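Local coordinates for protein type III secretion system effector HopBA1 (Pseudomonas syringae pv. aptata, PDB 5T09) that acts as a virulence factor that enhances self-association of the Arabidopsis resistance protein RBA1, whose recognition of it triggers plant cell death, at residues Ile23-Ile27 / Lys198-Pro202. Sequence-based numbering, arbitrary orientation.
With K (potassium ion), chain B.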
ATOM      1  N   ILE A  23       5.293  19.696   9.017  1.00146.68           N
ATOM      2  CA  ILE A  23       4.407  18.655   8.511  1.00110.31           C
ATOM      3  C   ILE A  23       3.157  18.571   9.382  1.00109.76           C
ATOM      4  O   ILE A  23       3.178  18.959  10.550  1.00 98.54           O
ATOM      5  CB  ILE A  23       5.131  17.292   8.441  1.00 96.05           C
ATOM      6  CG1 ILE A  23       5.596  16.848   9.830  1.00114.89           C
ATOM      7  CG2 ILE A  23       6.319  17.368   7.491  1.00 93.28           C
ATOM      8  CD1 ILE A  23       4.659  15.878  10.508  1.00130.43           C
ATOM      9  N   ASN A  24       2.073  18.064   8.802  1.00142.32           N
ATOM     10  CA  ASN A  24       0.796  17.953   9.489  1.00118.33           C
ATOM     11  C   ASN A  24       0.978  17.260  10.841  1.00 95.45           C
ATOM     12  O   ASN A  24       1.471  16.125  10.883  1.00 85.81           O
ATOM     13  CB  ASN A  24      -0.190  17.172   8.623  1.00 97.94           C
ATOM     14  CG  ASN A  24      -1.576  17.083   9.241  1.00 72.54           C
ATOM     15  OD1 ASN A  24      -1.725  16.969  10.457  1.00 67.30           O
ATOM     16  ND2 ASN A  24      -2.602  17.134   8.397  1.00 59.52           N
ATOM     17  N   PRO A  25       0.590  17.896  11.954  1.00 89.99           N
ATOM     18  CA  PRO A  25       0.794  17.262  13.271  1.00 87.19           C
ATOM     19  C   PRO A  25       0.100  15.918  13.440  1.00 84.84           C
ATOM     20  O   PRO A  25       0.407  15.209  14.408  1.00 71.66           O
ATOM     21  CB  PRO A  25       0.236  18.301  14.252  1.00 86.56           C
ATOM     22  CG  PRO A  25       0.355  19.596  13.535  1.00 85.37           C
ATOM     23  CD  PRO A  25       0.115  19.284  12.087  1.00 85.11           C
ATOM     24  N   SER A  26      -0.828  15.545  12.557  1.00 93.47           N
ATOM     25  CA  SER A  26      -1.409  14.208  12.620  1.00 86.35           C
ATOM     26  C   SER A  26      -0.463  13.149  12.070  1.00 76.92           C
ATOM     27  O   SER A  26      -0.626  11.963  12.380  1.00 69.46           O
ATOM     28  CB  SER A  26      -2.734  14.169  11.854  1.00 75.86           C
ATOM     29  OG  SER A  26      -2.531  14.366  10.466  1.00 72.37           O
ATOM     30  N   ILE A  27       0.516  13.552  11.264  1.00 82.92           N
ATOM     31  CA  ILE A  27       1.553  12.653  10.774  1.00 74.06           C
ATOM     32  C   ILE A  27       2.668  12.660  11.817  1.00 80.27           C
ATOM     33  O   ILE A  27       3.438  13.618  11.918  1.00 75.07           O
ATOM     34  CB  ILE A  27       2.061  13.073   9.394  1.00 63.34           C
ATOM     35  CG1 ILE A  27       0.898  13.148   8.400  1.00 57.65           C
ATOM     36  CG2 ILE A  27       3.109  12.084   8.889  1.00 62.39           C
ATOM     37  CD1 ILE A  27       1.239  13.857   7.110  1.00 56.56           C
ATOM     38  N   LYS A 198       5.392  14.789   1.838  1.00 57.83           N
ATOM     39  CA  LYS A 198       5.991  15.061   3.141  1.00 66.35           C
ATOM     40  C   LYS A 198       5.109  15.981   3.974  1.00 65.98           C
ATOM     41  O   LYS A 198       4.810  15.690   5.137  1.00 71.57           O
ATOM     42  CB  LYS A 198       7.381  15.671   2.964  1.00 75.61           C
ATOM     43  CG  LYS A 198       8.092  15.964   4.280  1.00 88.58           C
ATOM     44  CD  LYS A 198       9.465  16.571   4.055  1.00103.93           C
ATOM     45  CE  LYS A 198      10.154  16.875   5.376  1.00119.04           C
ATOM     46  NZ  LYS A 198      11.443  17.599   5.188  1.00126.77           N
ATOM     47  N   THR A 199       4.680  17.100   3.392  1.00 70.83           N
ATOM     48  CA  THR A 199       3.992  18.122   4.175  1.00 79.94           C
ATOM     49  C   THR A 199       2.598  17.663   4.589  1.00 74.42           C
ATOM     50  O   THR A 199       2.220  17.781   5.761  1.00 73.90           O
ATOM     51  CB  THR A 199       3.919  19.427   3.380  1.00 82.70           C
ATOM     52  OG1 THR A 199       3.146  19.226   2.190  1.00 91.97           O
ATOM     53  CG2 THR A 199       5.318  19.897   2.998  1.00 80.62           C
ATOM     54  N   ASP A 200       1.816  17.126   3.643  1.00 65.19           N
ATOM     55  CA  ASP A 200       0.409  16.851   3.909  1.00 70.65           C
ATOM     56  C   ASP A 200      -0.045  15.488   3.390  1.00 67.59           C
ATOM     57  O   ASP A 200      -1.251  15.276   3.211  1.00 60.42           O
ATOM     58  CB  ASP A 200      -0.465  17.947   3.286  1.00 89.19           C
ATOM     59  CG  ASP A 200      -1.499  18.488   4.252  1.00104.51           C
ATOM     60  OD1 ASP A 200      -2.049  17.696   5.047  1.00106.72           O
ATOM     61  OD2 ASP A 200      -1.760  19.708   4.220  1.00112.74           O
ATOM     62  N   GLY A 201       0.873  14.554   3.159  1.00 68.47           N
ATOM     63  CA  GLY A 201       0.517  13.262   2.621  1.00 63.28           C
ATOM     64  C   GLY A 201       0.282  13.329   1.125  1.00 50.03           C
ATOM     65  O   GLY A 201       0.500  14.365   0.491  1.00 59.19           O
ATOM     66  N   PRO A 202      -0.171  12.225   0.529  1.00 44.00           N
ATOM     67  CA  PRO A 202      -0.352  12.202  -0.927  1.00 42.23           C
ATOM     68  C   PRO A 202      -1.324  13.274  -1.395  1.00 50.29           C
ATOM     69  O   PRO A 202      -2.234  13.682  -0.671  1.00 49.50           O
ATOM     70  CB  PRO A 202      -0.896  10.796  -1.197  1.00 39.29           C
ATOM     71  CG  PRO A 202      -0.435   9.980  -0.032  1.00 41.62           C
ATOM     72  CD  PRO A 202      -0.478  10.920   1.140  1.00 41.73           C
TER
HETATM   73  K     K B 301      -3.006  15.473   1.202  1.00 51.21           K
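A potassium-binding loop, 198-202, is gripped from one side by an Asx turn at the start of the modelled chain, with Asn24 making both hydrogen bonds across the contact. Its backbone N donates to Thr199 O at 3.1 Å, with an N-H...O angle of 160° and the donor nearly in line with the carbonyl bond. Its side chain leaves with CG anti to the backbone N (chi1 -177°), and the two ends of the amide then divide the work. ND2 reaches across to Asp200 OD1 at 3.4 Å, a bond that is straight but weak for its length, with amide and carboxylate planes 78° apart. OD1 turns back into its own segment and takes two donors from one face of the amide, Ser26 N and Ser26 OG, each 2.7 Å away; this double hold should limit rotation of the amide. The Asx turn overlaps a type I beta turn from Asn24 to Ile27, closed by the hydrogen bond from Ile27 N to Asn24 O.

In the alpha-beta fold with its parallel core, loop 198-202 follows strand 184-190 and leads toward strand 209-214. Asp200 O and Pro202 O each bind potassium at 2.7 Å, and Met205 O adds a third carbonyl ligand; the metal is thus held by the backbone O of Asp200, while its carboxylate OD1 faces Asn24 ND2. Two isoleucines pack against the backbone of the loop beside these bonds. Ile23 CG2 makes a close methyl-to-carbonyl contact with Lys198 O at 3.3 Å and meets the extended Lys198 chain at CG, the two side chains crossing at about a right angle. Lys198 O is itself hydrogen-bonded to His231 NE2. Buried Ile27, which also touches Leu209, brings CD1 to 4.0 Å from Gly201 N.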